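Local coordinates for protein intimin (Escherichia coli, PDB 6TPL) that probably mediates bacterial attachment to host cells, as an outer-membrane adhesin whose extracellular passenger contains Ig-like domains, at residues Phe98-Gln101 and Thr102-Ser105. Residues are numbered along the deposited sequence; the frame is centred on the assembly and turned at random.
Sequences FVDQ and TKAS
Asp100 holds Thr102 through one carboxylate oxygen. OD1 of Asp100 accepts from Thr102 N at 2.8 Å and from Thr102 OG1 at 2.7 Å. Both donors come in over the same face of the carboxylate. The hydroxyl sits above its plane; the N-H lies on the anti side, 32° out of plane. CG of Asp100 stands opposite its own backbone N (chi1 -179°), which sets it beside the carbonyl carbon and brings OD1 to Thr102 N. Lys103 N to Asp100 O at 3.0 Å closes the turn, with an N-H...O angle of 167°. These three bonds grip tightly, though the turn itself is exposed. Exchanging Asp100 for an alanine would probably leave Thr102 N and OG1 without their shared acceptor and free the threonine hydroxyl to turn.

The solvent side is looser. OD2 of Asp100 meets Lys103 along its aliphatic chain, 3.6 Å from CD, while Lys103 NZ bonds to Asp184 O. Gln101 and Thr102 are exposed; the Gln101 side chain also touches Lys17 of strand 15-17. The inner side is packed. There Ser105 CB rests on Val99 CG1 at 3.8 Å. Ser105 OG donates to Lys103 O at 2.7 Å, and a water joins this hydroxyl to Asp100 N. Val99 ends strand 91-99 and Ser105 begins strand 105-111. An Asx turn, laid over a type I beta turn, thus shapes the short D0-D1 linker of intimin.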
loop_
_atom_site.group_PDB
_atom_site.type_symbol
_atom_site.label_atom_id
_atom_site.label_comp_id
_atom_site.label_asym_id
_atom_site.label_seq_id
_atom_site.Cartn_x
_atom_site.Cartn_y
_atom_site.Cartn_z
ATOM N N PHE A 98 9.860 3.316 -0.198
ATOM C CA PHE A 98 11.045 4.076 0.177
ATOM C C PHE A 98 11.688 4.622 -1.089
ATOM O O PHE A 98 11.852 3.893 -2.072
ATOM C CB PHE A 98 12.019 3.202 0.960
ATOM C CG PHE A 98 11.483 2.770 2.290
ATOM C CD1 PHE A 98 11.692 3.547 3.415
ATOM C CD2 PHE A 98 10.756 1.601 2.411
ATOM C CE1 PHE A 98 11.199 3.160 4.645
ATOM C CE2 PHE A 98 10.261 1.205 3.638
ATOM C CZ PHE A 98 10.481 1.986 4.754
ATOM N N VAL A 99 12.016 5.906 -1.077
ATOM C CA VAL A 99 12.430 6.592 -2.290
ATOM C C VAL A 99 13.818 7.182 -2.101
ATOM O O VAL A 99 14.253 7.477 -0.981
ATOM C CB VAL A 99 11.438 7.707 -2.694
ATOM C CG1 VAL A 99 10.097 7.124 -3.100
ATOM C CG2 VAL A 99 11.282 8.709 -1.548
ATOM N N ASP A 100 14.514 7.343 -3.223
ATOM C CA ASP A 100 15.681 8.211 -3.320
ATOM C C ASP A 100 15.176 9.644 -3.444
ATOM O O ASP A 100 14.593 10.016 -4.467
ATOM C CB ASP A 100 16.540 7.818 -4.518
ATOM C CG ASP A 100 17.782 8.683 -4.657
ATOM O OD1 ASP A 100 17.796 9.811 -4.119
ATOM O OD2 ASP A 100 18.744 8.239 -5.310
ATOM N N GLN A 101 15.393 10.448 -2.403
ATOM C CA GLN A 101 14.836 11.794 -2.376
ATOM C C GLN A 101 15.364 12.663 -3.509
ATOM O O GLN A 101 14.736 13.675 -3.838
ATOM C CB GLN A 101 15.139 12.460 -1.036
ATOM C CG GLN A 101 16.625 12.646 -0.775
ATOM C CD GLN A 101 16.927 13.088 0.640
ATOM O OE1 GLN A 101 17.679 12.431 1.360
ATOM N NE2 GLN A 101 16.348 14.211 1.045
ATOM N N THR A 102 16.502 12.309 -4.108
ATOM C CA THR A 102 17.051 13.152 -5.159
ATOM C C THR A 102 16.405 12.900 -6.515
ATOM O O THR A 102 16.678 13.655 -7.454
ATOM C CB THR A 102 18.566 12.958 -5.299
ATOM O OG1 THR A 102 18.841 11.644 -5.801
ATOM C CG2 THR A 102 19.264 13.167 -3.964
ATOM N N LYS A 103 15.564 11.876 -6.648
ATOM C CA LYS A 103 15.022 11.483 -7.941
ATOM C C LYS A 103 13.499 11.487 -7.918
ATOM O O LYS A 103 12.880 11.021 -6.956
ATOM C CB LYS A 103 15.516 10.086 -8.345
ATOM C CG LYS A 103 17.018 9.962 -8.485
ATOM C CD LYS A 103 17.438 8.506 -8.625
ATOM C CE LYS A 103 17.084 7.936 -9.990
ATOM N NZ LYS A 103 17.480 6.501 -10.094
ATOM N N ALA A 104 12.901 12.006 -8.994
ATOM C CA ALA A 104 11.453 11.958 -9.175
ATOM C C ALA A 104 10.977 10.511 -9.111
ATOM O O ALA A 104 11.265 9.715 -10.010
ATOM C CB ALA A 104 11.044 12.610 -10.502
ATOM N N SER A 105 10.263 10.154 -8.041
ATOM C CA SER A 105 9.861 8.777 -7.795
ATOM C C SER A 105 8.390 8.722 -7.410
ATOM O O SER A 105 7.868 9.629 -6.760
ATOM C CB SER A 105 10.694 8.133 -6.665
ATOM O OG SER A 105 12.076 8.411 -6.797
HETATM O O HOH W 1 13.263 6.276 -5.775
#